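Local atomic coordinates of DNA primase (Aquifex aeolicus, PDB entry 2AU3), a protein that probably synthesises the short RNA primers that DNA polymerase extends during DNA replication, working as a DNA-dependent RNA polymerase that carries a bound zinc ion. Residues Lys242-Ala247 with Ile264-Ala269; Arg141-Gly146 with Asn230-Tyr235; Phe260-Arg265 with Phe336-Leu341. All blocks are in the same frame, centred on the assembly; numbering follows the deposited sequence.

Contact 1: residues Lys242-Ala247 with Ile264-Ala269; sequences KEEGFA and IRNVVA
The amide nitrogen ND2 of Asn-266 donates to the carbonyl O of Phe-246 at 3.0 Å, and the bond is fairly straight, 160° at the hydrogen. The oxygen lies close to the plane of the amide, yet the nitrogen stands well above the carbonyl plane. That same ND2 sits over one face of the Phe-246 ring, 3.3 Å above it and displaced toward the rim, with ring and amide planes nearly perpendicular. Phe-246 reaches it because CG lies between its own backbone N and carbonyl carbon (chi1 69°), which turns the ring so that one face lies toward the Asn-266 amide. The carboxylate of Glu-244 stacks on the amide, planes 29° apart, its OE1 3.4 Å from Asn-266 CG. A water ties OE1 to the neighbouring backbone: it donates to Glu-244 OE1 and accepts from Arg-265 N, both at 2.8 Å. A leucine in place of Asn-266 would probably leave the Phe-246 carbonyl without this donor and the Glu-244 carboxylate without its flat amide partner. Asn-266 also centres an inverse gamma turn, and its O receives a CA-H...O contact from Ala-247. Gly-245, with positive phi, ends helix 234-244, and the chain then enters strand 247-249, parallel to strand 267-270 in the Toprim sheet; backbone bonds from Ile-248 to Asn-266 and Val-268 join the two strands, while helix 253-261 covers Val-267.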
ATOM      1  N   LYS A 242       4.267 -11.501  -7.873  1.00 17.19           N
ATOM      2  CA  LYS A 242       4.155 -12.359  -9.057  1.00 18.62           C
ATOM      3  C   LYS A 242       5.496 -13.019  -9.426  1.00 19.68           C
ATOM      4  O   LYS A 242       5.580 -14.247  -9.658  1.00 20.11           O
ATOM      5  CB  LYS A 242       3.616 -11.544 -10.244  1.00 19.35           C
ATOM      6  CG  LYS A 242       3.625 -12.308 -11.587  1.00 22.07           C
ATOM      7  CD  LYS A 242       2.868 -11.541 -12.676  1.00 27.46           C
ATOM      8  CE  LYS A 242       2.269 -12.493 -13.728  1.00 31.95           C
ATOM      9  NZ  LYS A 242       1.743 -11.748 -14.927  1.00 33.85           N
ATOM     10  N   GLU A 243       6.541 -12.204  -9.490  1.00 20.38           N
ATOM     11  CA  GLU A 243       7.858 -12.681  -9.838  1.00 21.60           C
ATOM     12  C   GLU A 243       8.353 -13.733  -8.835  1.00 21.26           C
ATOM     13  O   GLU A 243       8.922 -14.752  -9.239  1.00 19.57           O
ATOM     14  CB  GLU A 243       8.846 -11.502  -9.927  1.00 22.21           C
ATOM     15  CG  GLU A 243      10.247 -11.889 -10.393  1.00 29.68           C
ATOM     16  CD  GLU A 243      11.089 -12.513  -9.284  1.00 41.18           C
ATOM     17  OE1 GLU A 243      10.833 -12.197  -8.098  1.00 47.71           O
ATOM     18  OE2 GLU A 243      12.004 -13.319  -9.595  1.00 45.20           O
ATOM     19  N   GLU A 244       8.188 -13.462  -7.537  1.00 20.11           N
ATOM     20  CA  GLU A 244       8.734 -14.362  -6.495  1.00 20.86           C
ATOM     21  C   GLU A 244       7.854 -15.577  -6.165  1.00 20.38           C
ATOM     22  O   GLU A 244       8.349 -16.599  -5.689  1.00 20.31           O
ATOM     23  CB  GLU A 244       9.113 -13.585  -5.229  1.00 21.40           C
ATOM     24  CG  GLU A 244      10.210 -12.552  -5.499  1.00 23.88           C
ATOM     25  CD  GLU A 244      10.596 -11.736  -4.280  1.00 31.28           C
ATOM     26  OE1 GLU A 244      10.307 -10.503  -4.262  1.00 32.14           O
ATOM     27  OE2 GLU A 244      11.218 -12.313  -3.356  1.00 33.76           O
ATOM     28  N   GLY A 245       6.575 -15.493  -6.486  1.00 19.02           N
ATOM     29  CA  GLY A 245       5.681 -16.618  -6.270  1.00 20.05           C
ATOM     30  C   GLY A 245       5.134 -16.679  -4.856  1.00 18.91           C
ATOM     31  O   GLY A 245       4.486 -17.660  -4.484  1.00 20.63           O
ATOM     32  N   PHE A 246       5.362 -15.627  -4.071  1.00 17.47           N
ATOM     33  CA  PHE A 246       4.733 -15.529  -2.752  1.00 16.91           C
ATOM     34  C   PHE A 246       4.661 -14.076  -2.300  1.00 16.57           C
ATOM     35  O   PHE A 246       5.326 -13.200  -2.883  1.00 16.74           O
ATOM     36  CB  PHE A 246       5.469 -16.405  -1.716  1.00 16.76           C
ATOM     37  CG  PHE A 246       6.862 -15.905  -1.354  1.00 20.17           C
ATOM     38  CD1 PHE A 246       7.069 -15.162  -0.185  1.00 19.03           C
ATOM     39  CD2 PHE A 246       7.967 -16.198  -2.168  1.00 20.91           C
ATOM     40  CE1 PHE A 246       8.335 -14.703   0.162  1.00 21.05           C
ATOM     41  CE2 PHE A 246       9.261 -15.740  -1.826  1.00 20.08           C
ATOM     42  CZ  PHE A 246       9.440 -14.984  -0.656  1.00 23.15           C
ATOM     43  N   ALA A 247       3.873 -13.829  -1.263  1.00 14.99           N
ATOM     44  CA  ALA A 247       3.787 -12.521  -0.660  1.00 15.40           C
ATOM     45  C   ALA A 247       4.201 -12.667   0.796  1.00 14.67           C
ATOM     46  O   ALA A 247       4.039 -13.736   1.377  1.00 15.08           O
ATOM     47  CB  ALA A 247       2.348 -11.982  -0.746  1.00 14.02           C
ATOM     48  N   ILE A 264      13.098  -5.864   0.416  1.00 17.21           N
ATOM     49  CA  ILE A 264      12.182  -6.987   0.476  1.00 14.69           C
ATOM     50  C   ILE A 264      10.841  -6.410   0.039  1.00 14.76           C
ATOM     51  O   ILE A 264      10.188  -5.707   0.813  1.00 15.11           O
ATOM     52  CB  ILE A 264      12.112  -7.533   1.911  1.00 15.75           C
ATOM     53  CG1 ILE A 264      13.404  -8.266   2.260  1.00 14.32           C
ATOM     54  CG2 ILE A 264      10.978  -8.577   2.047  1.00 12.78           C
ATOM     55  CD1 ILE A 264      13.495  -8.631   3.749  1.00 15.29           C
ATOM     56  N   ARG A 265      10.448  -6.661  -1.203  1.00 11.52           N
ATOM     57  CA  ARG A 265       9.440  -5.797  -1.820  1.00 13.07           C
ATOM     58  C   ARG A 265       8.113  -6.496  -2.126  1.00 13.03           C
ATOM     59  O   ARG A 265       7.157  -5.851  -2.571  1.00 12.29           O
ATOM     60  CB  ARG A 265      10.001  -5.191  -3.094  1.00 12.35           C
ATOM     61  CG  ARG A 265      11.219  -4.278  -2.896  1.00 16.22           C
ATOM     62  CD  ARG A 265      11.717  -3.776  -4.230  1.00 20.75           C
ATOM     63  NE  ARG A 265      12.871  -2.889  -4.135  1.00 22.99           N
ATOM     64  CZ  ARG A 265      14.074  -3.214  -4.553  1.00 23.16           C
ATOM     65  NH1 ARG A 265      14.297  -4.417  -5.056  1.00 24.22           N
ATOM     66  NH2 ARG A 265      15.060  -2.330  -4.480  1.00 25.98           N
ATOM     67  N   ASN A 266       8.059  -7.812  -1.886  1.00 13.26           N
ATOM     68  CA  ASN A 266       6.830  -8.559  -2.175  1.00 13.57           C
ATOM     69  C   ASN A 266       6.012  -8.647  -0.893  1.00 13.43           C
ATOM     70  O   ASN A 266       5.714  -9.716  -0.430  1.00 15.50           O
ATOM     71  CB  ASN A 266       7.159  -9.964  -2.730  1.00 13.85           C
ATOM     72  CG  ASN A 266       8.057 -10.780  -1.778  1.00 14.14           C
ATOM     73  OD1 ASN A 266       8.925 -10.224  -1.106  1.00 14.84           O
ATOM     74  ND2 ASN A 266       7.855 -12.091  -1.745  1.00 15.13           N
ATOM     75  N   VAL A 267       5.662  -7.487  -0.351  1.00 13.89           N
ATOM     76  CA  VAL A 267       5.138  -7.316   1.021  1.00 13.62           C
ATOM     77  C   VAL A 267       3.857  -6.494   0.961  1.00 14.03           C
ATOM     78  O   VAL A 267       3.812  -5.463   0.247  1.00 12.56           O
ATOM     79  CB  VAL A 267       6.141  -6.506   1.907  1.00 13.54           C
ATOM     80  CG1 VAL A 267       5.668  -6.462   3.401  1.00 14.07           C
ATOM     81  CG2 VAL A 267       7.541  -7.111   1.843  1.00 15.46           C
ATOM     82  N   VAL A 268       2.851  -6.903   1.763  1.00 14.10           N
ATOM     83  CA  VAL A 268       1.588  -6.177   1.925  1.00 14.12           C
ATOM     84  C   VAL A 268       1.257  -6.097   3.400  1.00 15.48           C
ATOM     85  O   VAL A 268       1.831  -6.815   4.205  1.00 15.07           O
ATOM     86  CB  VAL A 268       0.386  -6.898   1.227  1.00 13.14           C
ATOM     87  CG1 VAL A 268       0.457  -6.687  -0.303  1.00 15.08           C
ATOM     88  CG2 VAL A 268       0.397  -8.384   1.534  1.00 12.59           C
ATOM     89  N   ALA A 269       0.330  -5.216   3.753  1.00 15.19           N
ATOM     90  CA  ALA A 269      -0.120  -5.127   5.135  1.00 16.43           C
ATOM     91  C   ALA A 269      -1.597  -4.766   5.167  1.00 18.15           C
ATOM     92  O   ALA A 269      -2.077  -4.085   4.251  1.00 17.45           O
ATOM     93  CB  ALA A 269       0.703  -4.084   5.881  1.00 16.23           C
TER
HETATM   94  O   HOH W   1      11.684  -8.524  -2.846  1.00 30.58           O

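Contact 2: residues Arg141-Gly146 with Asn230-Tyr235; sequences RKFDLG and NLFGLY
Phe-143 and Phe-232 meet obliquely, CD1 of the first 3.8 Å from CZ of the second, in the buried seam between the N-terminal part of the primase catalytic core and the Toprim sheet. Their ring centroids are 5.7 Å apart and the planes are inclined at 40°. Phe-232 holds CG anti to its own N (chi1 -174°), and this swings the ring out from the chain so that its far end does the touching. Around this pair, Phe-143 also packs on Leu-256 and Leu-257 of helix 253-261 and meets the Phe-260 ring edge-to-face, while Phe-232 rests against Ile-191 and Tyr-253.

The backbone sets both rings in place. Phe-143 follows helix 137-142, which closes in a Schellman motif with Asp-144 at positive phi; the Asp-144 carboxylate is buried among Arg-117, Lys-57 and Lys-194, whose salt bridges probably favour its ionised form. On the other segment, a type II beta turn from Leu-231 to Leu-234 carries the chain from strand 231-232 into helix 234-244, with Gly-233 at the N-cap. The turn puts Gly-233 at positive phi, where a side chain would run into the carbonyl O of Phe-232. Gly-233 CA itself comes to the edge of the Phe-143 ring, near its plane, 4.2 Å from CE1.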
ATOM      1  N   ARG A 141      10.008   8.409  -0.858  1.00 16.73           N
ATOM      2  CA  ARG A 141       9.588   9.003  -2.123  1.00 17.73           C
ATOM      3  C   ARG A 141       8.726   8.094  -3.002  1.00 17.51           C
ATOM      4  O   ARG A 141       7.730   8.556  -3.584  1.00 16.93           O
ATOM      5  CB  ARG A 141      10.799   9.447  -2.917  1.00 17.79           C
ATOM      6  CG  ARG A 141      11.493  10.657  -2.292  1.00 20.87           C
ATOM      7  CD  ARG A 141      12.610  11.211  -3.137  1.00 25.83           C
ATOM      8  NE  ARG A 141      13.693  10.253  -3.347  1.00 31.28           N
ATOM      9  CZ  ARG A 141      14.875  10.278  -2.715  1.00 32.15           C
ATOM     10  NH1 ARG A 141      15.138  11.204  -1.787  1.00 34.10           N
ATOM     11  NH2 ARG A 141      15.786   9.358  -3.002  1.00 30.47           N
ATOM     12  N   LYS A 142       9.110   6.812  -3.097  1.00 16.66           N
ATOM     13  CA  LYS A 142       8.308   5.839  -3.839  1.00 15.79           C
ATOM     14  C   LYS A 142       6.879   5.771  -3.331  1.00 14.86           C
ATOM     15  O   LYS A 142       5.928   5.692  -4.135  1.00 14.36           O
ATOM     16  CB  LYS A 142       8.915   4.440  -3.776  1.00 16.00           C
ATOM     17  CG  LYS A 142       8.083   3.393  -4.534  1.00 15.29           C
ATOM     18  CD  LYS A 142       8.753   2.033  -4.421  1.00 18.47           C
ATOM     19  CE  LYS A 142       7.996   0.974  -5.203  1.00 21.43           C
ATOM     20  NZ  LYS A 142       7.847   1.274  -6.648  1.00 19.04           N
ATOM     21  N   PHE A 143       6.749   5.747  -2.004  1.00 13.91           N
ATOM     22  CA  PHE A 143       5.463   5.594  -1.338  1.00 14.79           C
ATOM     23  C   PHE A 143       4.742   6.921  -1.084  1.00 15.35           C
ATOM     24  O   PHE A 143       3.646   6.927  -0.521  1.00 14.51           O
ATOM     25  CB  PHE A 143       5.607   4.805  -0.027  1.00 13.76           C
ATOM     26  CG  PHE A 143       5.669   3.312  -0.236  1.00 13.44           C
ATOM     27  CD1 PHE A 143       4.512   2.521  -0.138  1.00 14.02           C
ATOM     28  CD2 PHE A 143       6.845   2.712  -0.595  1.00 13.29           C
ATOM     29  CE1 PHE A 143       4.567   1.123  -0.356  1.00 12.24           C
ATOM     30  CE2 PHE A 143       6.907   1.317  -0.814  1.00 14.95           C
ATOM     31  CZ  PHE A 143       5.730   0.524  -0.675  1.00 14.47           C
ATOM     32  N   ASP A 144       5.350   8.023  -1.526  1.00 14.31           N
ATOM     33  CA  ASP A 144       4.701   9.339  -1.490  1.00 15.82           C
ATOM     34  C   ASP A 144       4.402   9.797  -0.042  1.00 14.90           C
ATOM     35  O   ASP A 144       3.424  10.491   0.221  1.00 16.13           O
ATOM     36  CB  ASP A 144       3.437   9.371  -2.390  1.00 15.67           C
ATOM     37  CG  ASP A 144       3.770   9.196  -3.864  1.00 19.02           C
ATOM     38  OD1 ASP A 144       3.101   8.398  -4.551  1.00 23.08           O
ATOM     39  OD2 ASP A 144       4.714   9.806  -4.427  1.00 22.92           O
ATOM     40  N   LEU A 145       5.293   9.445   0.874  1.00 14.94           N
ATOM     41  CA  LEU A 145       5.172   9.891   2.256  1.00 14.44           C
ATOM     42  C   LEU A 145       5.096  11.384   2.343  1.00 15.20           C
ATOM     43  O   LEU A 145       5.781  12.126   1.574  1.00 14.80           O
ATOM     44  CB  LEU A 145       6.309   9.372   3.121  1.00 13.95           C
ATOM     45  CG  LEU A 145       6.451   7.851   3.185  1.00 14.60           C
ATOM     46  CD1 LEU A 145       7.200   7.531   4.441  1.00 19.02           C
ATOM     47  CD2 LEU A 145       5.160   7.080   3.131  1.00 18.55           C
ATOM     48  N   GLY A 146       4.286  11.842   3.297  1.00 14.07           N
ATOM     49  CA  GLY A 146       4.117  13.260   3.477  1.00 14.57           C
ATOM     50  C   GLY A 146       4.016  13.711   4.917  1.00 15.48           C
ATOM     51  O   GLY A 146       4.312  12.954   5.866  1.00 16.87           O
ATOM     52  N   ASN A 230      -8.893  -3.099   0.998  1.00 20.78           N
ATOM     53  CA  ASN A 230      -7.616  -2.703   0.395  1.00 19.93           C
ATOM     54  C   ASN A 230      -6.415  -3.194   1.205  1.00 18.38           C
ATOM     55  O   ASN A 230      -6.514  -3.372   2.418  1.00 17.49           O
ATOM     56  CB  ASN A 230      -7.557  -1.176   0.259  1.00 19.79           C
ATOM     57  CG  ASN A 230      -8.493  -0.648  -0.812  1.00 23.70           C
ATOM     58  OD1 ASN A 230      -8.146  -0.646  -1.986  1.00 22.23           O
ATOM     59  ND2 ASN A 230      -9.701  -0.220  -0.410  1.00 23.38           N
ATOM     60  N   LEU A 231      -5.282  -3.399   0.537  1.00 17.49           N
ATOM     61  CA  LEU A 231      -4.057  -3.745   1.241  1.00 17.89           C
ATOM     62  C   LEU A 231      -3.011  -2.683   0.991  1.00 18.31           C
ATOM     63  O   LEU A 231      -2.727  -2.338  -0.169  1.00 19.40           O
ATOM     64  CB  LEU A 231      -3.507  -5.122   0.801  1.00 17.51           C
ATOM     65  CG  LEU A 231      -4.234  -6.363   1.331  1.00 18.61           C
ATOM     66  CD1 LEU A 231      -3.923  -7.567   0.462  1.00 21.09           C
ATOM     67  CD2 LEU A 231      -3.862  -6.638   2.783  1.00 17.50           C
ATOM     68  N   PHE A 232      -2.422  -2.176   2.065  1.00 17.16           N
ATOM     69  CA  PHE A 232      -1.291  -1.284   1.918  1.00 16.95           C
ATOM     70  C   PHE A 232      -0.156  -1.990   1.188  1.00 17.03           C
ATOM     71  O   PHE A 232       0.216  -3.132   1.536  1.00 15.70           O
ATOM     72  CB  PHE A 232      -0.781  -0.809   3.275  1.00 16.13           C
ATOM     73  CG  PHE A 232       0.305   0.241   3.166  1.00 18.32           C
ATOM     74  CD1 PHE A 232       0.024   1.482   2.593  1.00 19.32           C
ATOM     75  CD2 PHE A 232       1.591  -0.008   3.633  1.00 17.65           C
ATOM     76  CE1 PHE A 232       1.020   2.464   2.482  1.00 19.71           C
ATOM     77  CE2 PHE A 232       2.603   0.971   3.534  1.00 20.41           C
ATOM     78  CZ  PHE A 232       2.319   2.194   2.954  1.00 19.80           C
ATOM     79  N   GLY A 233       0.419  -1.293   0.210  1.00 16.16           N
ATOM     80  CA  GLY A 233       1.566  -1.787  -0.509  1.00 16.72           C
ATOM     81  C   GLY A 233       1.260  -2.676  -1.707  1.00 17.09           C
ATOM     82  O   GLY A 233       2.168  -3.018  -2.456  1.00 17.30           O
ATOM     83  N   LEU A 234       0.004  -3.067  -1.907  1.00 16.61           N
ATOM     84  CA  LEU A 234      -0.298  -3.958  -3.023  1.00 17.45           C
ATOM     85  C   LEU A 234       0.156  -3.410  -4.389  1.00 17.24           C
ATOM     86  O   LEU A 234       0.799  -4.123  -5.172  1.00 16.19           O
ATOM     87  CB  LEU A 234      -1.770  -4.368  -3.033  1.00 17.92           C
ATOM     88  CG  LEU A 234      -2.187  -5.488  -3.959  1.00 20.03           C
ATOM     89  CD1 LEU A 234      -1.403  -6.788  -3.666  1.00 20.78           C
ATOM     90  CD2 LEU A 234      -3.688  -5.700  -3.765  1.00 24.09           C
ATOM     91  N   TYR A 235      -0.119  -2.133  -4.642  1.00 16.32           N
ATOM     92  CA  TYR A 235       0.256  -1.515  -5.897  1.00 16.76           C
ATOM     93  C   TYR A 235       1.784  -1.610  -6.083  1.00 17.05           C
ATOM     94  O   TYR A 235       2.288  -1.985  -7.147  1.00 16.51           O
ATOM     95  CB  TYR A 235      -0.175  -0.048  -5.909  1.00 16.71           C
ATOM     96  CG  TYR A 235       0.430   0.733  -7.052  1.00 17.83           C
ATOM     97  CD1 TYR A 235       1.384   1.721  -6.817  1.00 17.95           C
ATOM     98  CD2 TYR A 235       0.036   0.486  -8.383  1.00 15.65           C
ATOM     99  CE1 TYR A 235       1.923   2.462  -7.880  1.00 19.92           C
ATOM    100  CE2 TYR A 235       0.546   1.211  -9.441  1.00 17.02           C
ATOM    101  CZ  TYR A 235       1.509   2.182  -9.188  1.00 21.89           C
ATOM    102  OH  TYR A 235       2.047   2.907 -10.234  1.00 25.18           O
TER

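Contact 3: residues Phe260-Arg265 with Phe336-Leu341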
ATOM      1  N   PHE A 260      10.602  -2.931   2.687  1.00 15.25           N
ATOM      2  CA  PHE A 260      10.869  -2.308   1.370  1.00 15.63           C
ATOM      3  C   PHE A 260      12.188  -1.504   1.389  1.00 15.57           C
ATOM      4  O   PHE A 260      12.935  -1.515   0.410  1.00 16.21           O
ATOM      5  CB  PHE A 260       9.747  -1.351   0.985  1.00 16.06           C
ATOM      6  CG  PHE A 260       8.997  -1.758  -0.218  1.00 19.91           C
ATOM      7  CD1 PHE A 260       7.877  -2.570  -0.095  1.00 22.65           C
ATOM      8  CD2 PHE A 260       9.402  -1.354  -1.470  1.00 21.80           C
ATOM      9  CE1 PHE A 260       7.189  -2.960  -1.228  1.00 24.10           C
ATOM     10  CE2 PHE A 260       8.707  -1.733  -2.597  1.00 22.84           C
ATOM     11  CZ  PHE A 260       7.595  -2.533  -2.464  1.00 18.89           C
ATOM     12  N   SER A 261      12.458  -0.808   2.486  1.00 15.91           N
ATOM     13  CA  SER A 261      13.746  -0.121   2.678  1.00 16.98           C
ATOM     14  C   SER A 261      14.920  -1.078   2.592  1.00 18.33           C
ATOM     15  O   SER A 261      16.030  -0.687   2.229  1.00 19.05           O
ATOM     16  CB  SER A 261      13.767   0.632   4.013  1.00 18.10           C
ATOM     17  OG  SER A 261      12.827   1.706   4.010  1.00 19.68           O
ATOM     18  N   GLU A 262      14.686  -2.343   2.914  1.00 17.91           N
ATOM     19  CA  GLU A 262      15.768  -3.312   2.927  1.00 18.61           C
ATOM     20  C   GLU A 262      15.743  -4.177   1.670  1.00 19.34           C
ATOM     21  O   GLU A 262      16.421  -5.200   1.601  1.00 21.22           O
ATOM     22  CB  GLU A 262      15.669  -4.183   4.190  1.00 19.61           C
ATOM     23  CG  GLU A 262      15.718  -3.407   5.512  1.00 19.75           C
ATOM     24  CD  GLU A 262      17.054  -2.712   5.774  1.00 25.56           C
ATOM     25  OE1 GLU A 262      18.049  -3.073   5.123  1.00 25.02           O
ATOM     26  OE2 GLU A 262      17.100  -1.787   6.635  1.00 26.90           O
ATOM     27  N   GLY A 263      14.958  -3.765   0.672  1.00 18.29           N
ATOM     28  CA  GLY A 263      14.856  -4.490  -0.588  1.00 18.97           C
ATOM     29  C   GLY A 263      13.981  -5.756  -0.561  1.00 18.19           C
ATOM     30  O   GLY A 263      14.104  -6.627  -1.415  1.00 20.00           O
ATOM     31  N   ILE A 264      13.098  -5.864   0.416  1.00 17.21           N
ATOM     32  CA  ILE A 264      12.182  -6.987   0.476  1.00 14.69           C
ATOM     33  C   ILE A 264      10.841  -6.410   0.039  1.00 14.76           C
ATOM     34  O   ILE A 264      10.188  -5.707   0.813  1.00 15.11           O
ATOM     35  CB  ILE A 264      12.112  -7.533   1.911  1.00 15.75           C
ATOM     36  CG1 ILE A 264      13.404  -8.266   2.260  1.00 14.32           C
ATOM     37  CG2 ILE A 264      10.978  -8.577   2.047  1.00 12.78           C
ATOM     38  CD1 ILE A 264      13.495  -8.631   3.749  1.00 15.29           C
ATOM     39  N   ARG A 265      10.448  -6.661  -1.203  1.00 11.52           N
ATOM     40  CA  ARG A 265       9.440  -5.797  -1.820  1.00 13.07           C
ATOM     41  C   ARG A 265       8.113  -6.496  -2.126  1.00 13.03           C
ATOM     42  O   ARG A 265       7.157  -5.851  -2.571  1.00 12.29           O
ATOM     43  CB  ARG A 265      10.001  -5.191  -3.094  1.00 12.35           C
ATOM     44  CG  ARG A 265      11.219  -4.278  -2.896  1.00 16.22           C
ATOM     45  CD  ARG A 265      11.717  -3.776  -4.230  1.00 20.75           C
ATOM     46  NE  ARG A 265      12.871  -2.889  -4.135  1.00 22.99           N
ATOM     47  CZ  ARG A 265      14.074  -3.214  -4.553  1.00 23.16           C
ATOM     48  NH1 ARG A 265      14.297  -4.417  -5.056  1.00 24.22           N
ATOM     49  NH2 ARG A 265      15.060  -2.330  -4.480  1.00 25.98           N
ATOM     50  N   PHE A 336      20.216  -8.276  13.250  1.00 15.89           N
ATOM     51  CA  PHE A 336      20.702  -9.411  12.461  1.00 16.64           C
ATOM     52  C   PHE A 336      20.900  -9.123  10.960  1.00 16.15           C
ATOM     53  O   PHE A 336      21.545  -9.895  10.262  1.00 16.83           O
ATOM     54  CB  PHE A 336      19.763 -10.606  12.680  1.00 16.69           C
ATOM     55  CG  PHE A 336      19.601 -10.989  14.150  1.00 17.28           C
ATOM     56  CD1 PHE A 336      20.663 -11.555  14.843  1.00 17.28           C
ATOM     57  CD2 PHE A 336      18.394 -10.771  14.827  1.00 19.07           C
ATOM     58  CE1 PHE A 336      20.533 -11.917  16.197  1.00 17.71           C
ATOM     59  CE2 PHE A 336      18.240 -11.142  16.175  1.00 18.43           C
ATOM     60  CZ  PHE A 336      19.334 -11.721  16.863  1.00 18.17           C
ATOM     61  N   GLY A 337      20.329  -8.036  10.464  1.00 16.12           N
ATOM     62  CA  GLY A 337      20.505  -7.667   9.048  1.00 16.53           C
ATOM     63  C   GLY A 337      19.411  -8.200   8.125  1.00 17.14           C
ATOM     64  O   GLY A 337      18.812  -9.257   8.380  1.00 16.28           O
ATOM     65  N   LYS A 338      19.171  -7.472   7.034  1.00 17.25           N
ATOM     66  CA  LYS A 338      18.143  -7.827   6.060  1.00 17.32           C
ATOM     67  C   LYS A 338      18.278  -9.229   5.499  1.00 16.98           C
ATOM     68  O   LYS A 338      17.295  -9.860   5.194  1.00 16.50           O
ATOM     69  CB  LYS A 338      18.119  -6.789   4.898  1.00 18.49           C
ATOM     70  CG  LYS A 338      19.348  -6.837   4.005  1.00 17.30           C
ATOM     71  CD  LYS A 338      19.329  -5.771   2.904  1.00 27.15           C
ATOM     72  CE  LYS A 338      20.702  -5.608   2.234  1.00 28.92           C
ATOM     73  NZ  LYS A 338      20.928  -4.187   1.788  1.00 31.63           N
ATOM     74  N   GLU A 339      19.501  -9.715   5.331  1.00 18.79           N
ATOM     75  CA  GLU A 339      19.681 -11.007   4.683  1.00 19.54           C
ATOM     76  C   GLU A 339      19.259 -12.144   5.614  1.00 19.07           C
ATOM     77  O   GLU A 339      18.645 -13.118   5.176  1.00 17.68           O
ATOM     78  CB  GLU A 339      21.118 -11.174   4.170  1.00 20.63           C
ATOM     79  CG  GLU A 339      21.331 -12.449   3.348  1.00 25.50           C
ATOM     80  CD  GLU A 339      20.313 -12.626   2.219  1.00 27.30           C
ATOM     81  OE1 GLU A 339      20.080 -11.655   1.437  1.00 29.81           O
ATOM     82  OE2 GLU A 339      19.752 -13.737   2.118  1.00 28.39           O
ATOM     83  N   GLU A 340      19.561 -12.012   6.906  1.00 18.56           N
ATOM     84  CA  GLU A 340      19.075 -12.984   7.871  1.00 17.80           C
ATOM     85  C   GLU A 340      17.548 -13.024   7.921  1.00 17.02           C
ATOM     86  O   GLU A 340      16.985 -14.079   8.100  1.00 17.59           O
ATOM     87  CB  GLU A 340      19.644 -12.727   9.265  1.00 19.18           C
ATOM     88  CG  GLU A 340      19.539 -13.926  10.217  1.00 19.78           C
ATOM     89  CD  GLU A 340      19.964 -15.247   9.576  1.00 21.52           C
ATOM     90  OE1 GLU A 340      20.940 -15.271   8.804  1.00 22.52           O
ATOM     91  OE2 GLU A 340      19.314 -16.267   9.835  1.00 22.15           O
ATOM     92  N   LEU A 341      16.873 -11.879   7.765  1.00 16.15           N
ATOM     93  CA  LEU A 341      15.411 -11.917   7.737  1.00 15.66           C
ATOM     94  C   LEU A 341      14.910 -12.703   6.510  1.00 15.71           C
ATOM     95  O   LEU A 341      13.988 -13.503   6.614  1.00 16.25           O
ATOM     96  CB  LEU A 341      14.803 -10.513   7.779  1.00 14.48           C
ATOM     97  CG  LEU A 341      13.285 -10.471   7.700  1.00 14.03           C
ATOM     98  CD1 LEU A 341      12.664 -11.275   8.870  1.00 11.93           C
ATOM     99  CD2 LEU A 341      12.713  -9.012   7.659  1.00 15.81           C
TER
HETATM  100  O   HOH W   2      20.303  -4.925   6.888  1.00 19.61           O
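Glu-262 lays its aliphatic base against that of Lys-338, CB to CB at 3.6 Å, as the two chains pass obliquely. A chi1 of 69° tucks Lys-338 CG over its own backbone and sends the chain past the end of helix 253-261, where CD lies 3.2 Å from the carbonyl O of Glu-262. The charged ends stay apart: Glu-262 OE1 and Lys-338 NZ are 4.5 Å from each other, too far for a salt bridge, although the opposite charges probably still attract. In Glu-262 a bend at chi2 (-66°) turns the carboxylate so that its other oxygen, OE2, forms a salt bridge with Arg-258, one turn back in helix 253-261. A water accepts from Lys-338 N at 2.8 Å, on the first turn of helix 338-347, and gives only a weak bond to Glu-262 OE1.

Next to these polar groups the contact becomes apolar. Ile-264 CD1 meets Leu-341 CD2 at 4.0 Å, both residues being buried, and Leu-259 lies against each of them. Gly-263, at positive phi, is the C' residue of the Schellman motif that closes helix 253-261, with Gly-263 N bonded to Phe-260 O and Ile-264 N to Leu-259 O. The closing turn of that Toprim helix thus fits against the first turn of helix 338-347, and helix 329-336 flanks both through Ile-333, which touches Glu-262 and Leu-341.

In the fold
Contact 2 closes along the chain before contact 1 opens, and contact 3 starts on the stretch where contact 1 ends, sharing Ile-264 and Arg-265 with it. Centres of contacts 1 and 2 are about 14 Å apart, 1 and 3 about 13 Å, 2 and 3 about 18 Å. Helix 234-244 spans contacts 2 and 1, whose strands 231-232 and 267-270 are antiparallel neighbours in the mixed sheet, with a probable hydrogen bond from Ala-269 N to Phe-232 O. Lys-142 of contact 2 packs through CE on the Phe-260 ring of contact 3, CE to CE2 3.8 Å. The Toprim fold, which carries the predicted magnesium-binding residues, is thereby joined to the N-terminal core part and to helix 338-347.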